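Local atomic coordinates of PTS-dependent dihydroxyacetone kinase, ADP-binding subunit DhaL (PDB entry 3CR3), a protein that binds ADP and, once it is converted to ATP by phosphoryl transfer from DhaM, passes the phosphoryl group to dihydroxyacetone bound to DhaK. Residues D5-W10 with E62-V67; M69-K74 with S85-M90. All coordinates share one frame; numbering follows the deposited sequence.

Contact 1: residues D5-W10 with E62-V67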
# COMPACT_ATOMS: atom_id res chain seq x y z
N ASP A 5 -0.80 -41.38 23.68
CA ASP A 5 -1.71 -41.01 24.75
C ASP A 5 -1.26 -39.74 25.51
O ASP A 5 -2.09 -38.86 25.81
CB ASP A 5 -1.89 -42.18 25.73
CG ASP A 5 -2.75 -43.33 25.15
OD1 ASP A 5 -3.44 -43.18 24.11
OD2 ASP A 5 -2.75 -44.41 25.78
N THR A 6 0.03 -39.64 25.83
CA THR A 6 0.51 -38.47 26.57
C THR A 6 0.64 -37.24 25.68
O THR A 6 0.53 -36.12 26.18
CB THR A 6 1.85 -38.71 27.33
OG1 THR A 6 2.89 -39.09 26.40
CG2 THR A 6 1.68 -39.80 28.38
N THR A 7 0.88 -37.44 24.39
CA THR A 7 0.84 -36.34 23.42
C THR A 7 -0.57 -35.76 23.35
O THR A 7 -0.74 -34.55 23.43
CB THR A 7 1.35 -36.75 22.02
OG1 THR A 7 2.70 -37.22 22.12
CG2 THR A 7 1.34 -35.54 21.08
N ILE A 8 -1.57 -36.63 23.23
CA ILE A 8 -2.96 -36.16 23.23
C ILE A 8 -3.33 -35.51 24.57
O ILE A 8 -4.04 -34.50 24.61
CB ILE A 8 -3.94 -37.27 22.81
CG1 ILE A 8 -3.85 -37.49 21.29
CG2 ILE A 8 -5.37 -36.90 23.21
CD1 ILE A 8 -4.48 -38.78 20.79
N GLU A 9 -2.84 -36.09 25.67
CA GLU A 9 -3.00 -35.50 26.99
C GLU A 9 -2.39 -34.09 27.01
O GLU A 9 -3.01 -33.15 27.51
CB GLU A 9 -2.35 -36.37 28.06
CG GLU A 9 -2.53 -35.84 29.50
CD GLU A 9 -1.72 -36.61 30.54
OE1 GLU A 9 -0.92 -37.50 30.16
OE2 GLU A 9 -1.89 -36.31 31.75
N TRP A 10 -1.17 -33.96 26.47
CA TRP A 10 -0.39 -32.71 26.54
C TRP A 10 -1.13 -31.60 25.81
O TRP A 10 -1.36 -30.52 26.36
CB TRP A 10 1.06 -32.93 26.04
CG TRP A 10 1.80 -31.67 25.60
CD1 TRP A 10 1.77 -30.44 26.21
CD2 TRP A 10 2.69 -31.53 24.47
NE1 TRP A 10 2.57 -29.55 25.53
CE2 TRP A 10 3.14 -30.19 24.45
CE3 TRP A 10 3.13 -32.41 23.47
CZ2 TRP A 10 4.01 -29.70 23.48
CZ3 TRP A 10 4.00 -31.92 22.49
CH2 TRP A 10 4.43 -30.58 22.50
N GLU A 62 2.02 -38.54 13.19
CA GLU A 62 0.66 -38.25 12.70
C GLU A 62 -0.08 -37.18 13.50
O GLU A 62 -0.76 -36.33 12.93
CB GLU A 62 -0.20 -39.51 12.62
CG GLU A 62 0.37 -40.58 11.72
CD GLU A 62 -0.58 -41.73 11.48
OE1 GLU A 62 -1.73 -41.71 11.97
OE2 GLU A 62 -0.16 -42.68 10.78
N ILE A 63 0.04 -37.24 14.83
CA ILE A 63 -0.60 -36.22 15.68
C ILE A 63 -0.07 -34.83 15.35
O ILE A 63 -0.85 -33.91 15.10
CB ILE A 63 -0.42 -36.49 17.18
CG1 ILE A 63 -0.82 -37.94 17.51
CG2 ILE A 63 -1.22 -35.46 18.01
CD1 ILE A 63 -0.52 -38.39 18.93
N PHE A 64 1.26 -34.68 15.38
CA PHE A 64 1.91 -33.41 15.09
C PHE A 64 1.53 -32.87 13.70
O PHE A 64 1.30 -31.67 13.54
CB PHE A 64 3.43 -33.53 15.24
CG PHE A 64 3.91 -33.77 16.68
CD1 PHE A 64 3.13 -33.40 17.78
CD2 PHE A 64 5.16 -34.33 16.91
CE1 PHE A 64 3.58 -33.61 19.07
CE2 PHE A 64 5.62 -34.55 18.20
CZ PHE A 64 4.82 -34.18 19.29
N LYS A 65 1.47 -33.76 12.70
CA LYS A 65 1.07 -33.36 11.35
C LYS A 65 -0.35 -32.78 11.33
O LYS A 65 -0.60 -31.79 10.65
CB LYS A 65 1.19 -34.54 10.36
CG LYS A 65 0.85 -34.15 8.91
CD LYS A 65 1.48 -35.09 7.86
CE LYS A 65 1.07 -34.66 6.43
NZ LYS A 65 1.31 -33.20 6.17
N LYS A 66 -1.25 -33.40 12.10
CA LYS A 66 -2.64 -32.96 12.22
C LYS A 66 -2.73 -31.61 12.93
O LYS A 66 -3.56 -30.75 12.57
CB LYS A 66 -3.47 -34.02 12.95
CG LYS A 66 -4.97 -33.70 13.10
CD LYS A 66 -5.65 -33.44 11.76
CE LYS A 66 -6.08 -34.73 11.05
NZ LYS A 66 -6.48 -34.43 9.64
N VAL A 67 -1.88 -31.43 13.93
CA VAL A 67 -1.80 -30.16 14.66
C VAL A 67 -1.32 -29.07 13.69
O VAL A 67 -1.95 -28.02 13.57
CB VAL A 67 -0.87 -30.25 15.90
CG1 VAL A 67 -0.65 -28.87 16.55
CG2 VAL A 67 -1.44 -31.23 16.90
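I63 reaches across to T7 and I8 with the end of its side chain. With CG1 anti to its carbonyl carbon (chi1 -50°), I63 CD1 comes to rest 4.0 Å from T7 CB. At a looser 4.2 Å, I63 CD1 also lies beside I8 CG1; the I8 and I63 chains meet nearly at right angles. The other branch of I63, CG2, lies 4.0 Å from T7 CG2. T7 has OG1 beside its backbone N (chi1 -59°) and CG2 anti to that N, which sets this methyl against both I63 CG2 and F64 CE1, while T7 OG1 bonds to the carbonyl of T3 one turn earlier. One residue on, F64 extends its ring between the helices, its side chain crossing those of T7 and W10 at about a right angle: F64 CE1 touches T7 CG2 at 3.6 Å and W10 CZ3 at 3.8 Å. The indole and phenyl rings meet at the six-membered end of W10, whose NE1 is tied to the carbonyl of L183 in helix 175-191. The F64 ring also packs on M90 and S91 of helix 79-94. Two helices running roughly the same way, axes 11.0 Å apart at an angle of 26°, are thus joined by interlocking side-chain ends in a buried, mainly apolar seam toward one end of the all-helical DhaL barrel.

Contact 2: residues M69-K74 with S85-M90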
# COMPACT_ATOMS: atom_id res chain seq x y z
N MSE A 69 -1.43 -28.81 10.36
CA MSE A 69 -2.40 -28.44 9.33
C MSE A 69 -3.62 -27.70 9.87
O MSE A 69 -4.10 -26.77 9.22
CB MSE A 69 -2.85 -29.67 8.51
CG MSE A 69 -1.71 -30.46 7.87
SE MSE A 69 -0.51 -29.38 6.75
CE MSE A 69 0.90 -28.85 7.98
N THR A 70 -4.09 -28.10 11.05
CA THR A 70 -5.22 -27.42 11.69
C THR A 70 -4.87 -25.96 12.06
O THR A 70 -5.62 -25.04 11.75
CB THR A 70 -5.71 -28.18 12.95
OG1 THR A 70 -5.84 -29.58 12.65
CG2 THR A 70 -7.05 -27.65 13.40
N LEU A 71 -3.72 -25.76 12.71
CA LEU A 71 -3.26 -24.42 13.08
C LEU A 71 -3.00 -23.56 11.84
O LEU A 71 -3.34 -22.37 11.82
CB LEU A 71 -2.03 -24.48 14.01
CG LEU A 71 -2.18 -25.15 15.38
CD1 LEU A 71 -0.87 -25.09 16.19
CD2 LEU A 71 -3.33 -24.59 16.21
N MSE A 72 -2.43 -24.17 10.79
CA MSE A 72 -2.16 -23.46 9.54
C MSE A 72 -3.43 -22.97 8.84
O MSE A 72 -3.43 -21.90 8.24
CB MSE A 72 -1.33 -24.32 8.58
CG MSE A 72 0.15 -24.38 8.92
SE MSE A 72 1.23 -24.84 7.38
CE MSE A 72 2.83 -25.52 8.25
N SER A 73 -4.50 -23.75 8.92
CA SER A 73 -5.78 -23.35 8.35
C SER A 73 -6.57 -22.37 9.21
O SER A 73 -7.11 -21.38 8.70
CB SER A 73 -6.64 -24.59 8.06
OG SER A 73 -6.03 -25.39 7.05
N LYS A 74 -6.64 -22.63 10.52
CA LYS A 74 -7.61 -21.97 11.41
C LYS A 74 -7.10 -20.72 12.18
O LYS A 74 -7.90 -19.99 12.77
CB LYS A 74 -8.21 -23.00 12.37
CG LYS A 74 -8.90 -24.20 11.67
CD LYS A 74 -10.26 -23.81 11.09
CE LYS A 74 -10.93 -24.98 10.36
NZ LYS A 74 -10.35 -25.21 8.99
N SER A 85 4.46 -24.55 11.33
CA SER A 85 5.76 -25.02 10.86
C SER A 85 6.54 -25.71 12.00
O SER A 85 7.26 -26.67 11.75
CB SER A 85 6.57 -23.89 10.24
OG SER A 85 5.88 -23.35 9.12
N ALA A 86 6.40 -25.21 13.22
CA ALA A 86 7.00 -25.88 14.37
C ALA A 86 6.48 -27.32 14.43
O ALA A 86 7.25 -28.26 14.43
CB ALA A 86 6.71 -25.13 15.69
N PHE A 87 5.16 -27.48 14.44
CA PHE A 87 4.59 -28.81 14.53
C PHE A 87 4.91 -29.71 13.33
O PHE A 87 5.11 -30.90 13.48
CB PHE A 87 3.09 -28.75 14.87
CG PHE A 87 2.84 -28.58 16.35
CD1 PHE A 87 2.88 -29.67 17.20
CD2 PHE A 87 2.62 -27.31 16.89
CE1 PHE A 87 2.69 -29.52 18.57
CE2 PHE A 87 2.43 -27.14 18.26
CZ PHE A 87 2.46 -28.25 19.10
N LEU A 88 5.01 -29.11 12.15
CA LEU A 88 5.33 -29.87 10.95
C LEU A 88 6.72 -30.50 11.03
O LEU A 88 6.90 -31.67 10.68
CB LEU A 88 5.22 -28.97 9.71
CG LEU A 88 5.08 -29.66 8.35
CD1 LEU A 88 3.88 -30.64 8.30
CD2 LEU A 88 4.94 -28.59 7.29
N ALA A 89 7.69 -29.72 11.51
CA ALA A 89 9.05 -30.21 11.68
C ALA A 89 9.10 -31.28 12.76
O ALA A 89 9.77 -32.30 12.60
CB ALA A 89 9.97 -29.06 12.01
N MSE A 90 8.38 -31.04 13.86
CA MSE A 90 8.25 -32.01 14.94
C MSE A 90 7.60 -33.30 14.46
O MSE A 90 7.96 -34.39 14.91
CB MSE A 90 7.46 -31.43 16.12
CG MSE A 90 8.20 -30.29 16.81
SE MSE A 90 7.19 -29.49 18.28
CE MSE A 90 5.99 -28.33 17.40
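M69 and M72, both selenomethionines, bring their methyl ends against L88 in an antiparallel helix pair, the up-and-down arrangement of the DhaL helix barrel. The axes pass 9.4 Å apart at 161°, and the helices follow each other closely in sequence, so this is a helical hairpin.

Apolar contacts carry it. The M69 chain is bent at both of its outer torsions, and this curls CE onto L88 CD1 at 3.5 Å, tighter than an ordinary carbon-carbon contact. M72 instead runs extended beyond CG and sets its CE 3.8 Å from L88 CD2. The leucine, its CG anti to the backbone N (chi1 -161°), therefore offers one methyl branch chiefly to each selenomethionine. Deeper in, L71 CD1 approaches F87 CD2 obliquely at 4.2 Å.

Against polar atoms the contact is merely van der Waals: M72 CE lies 3.6 Å from S85 N and 3.8 Å from S85 OG. The CB of S85 points away from helix 60-74, and its hydroxyl is occupied by the P81 carbonyl and by R114 NE. M72 and S85 also pack on apolar side chains of another protein chain of the assembly, which places this corner of the hairpin at an interface.

Within helix 79-94, the F87 ring that meets L71 has one face covered by the methyl of M90, CE lying 3.3 Å above the plane, over the ring centre.

In the fold
From the N terminus, helix 4-20 meets helix 60-74 in contact 1, which closes a loop of 51 residues carrying helices 22-28 and 37-54, the magnesium ligands D29, D34 and D36, and the ADP-binding H37 to N40. Contact 2 follows in series, neither nested nor crossing, and closes ten residues: the connection 75-78 and the start of helix 79-94, with the ADP-binding A78 and S79. Helix 60-74 serves both: its N-terminal part meets helix 4-20 through I63 and F64, while helix 79-94 runs alongside most of its length. The contacts touch, centres 12 Å apart: V67 CG1 packs 3.5 Å from F87 CG, and F64 CD2 lies 3.4 Å from M90 O, giving one continuous core.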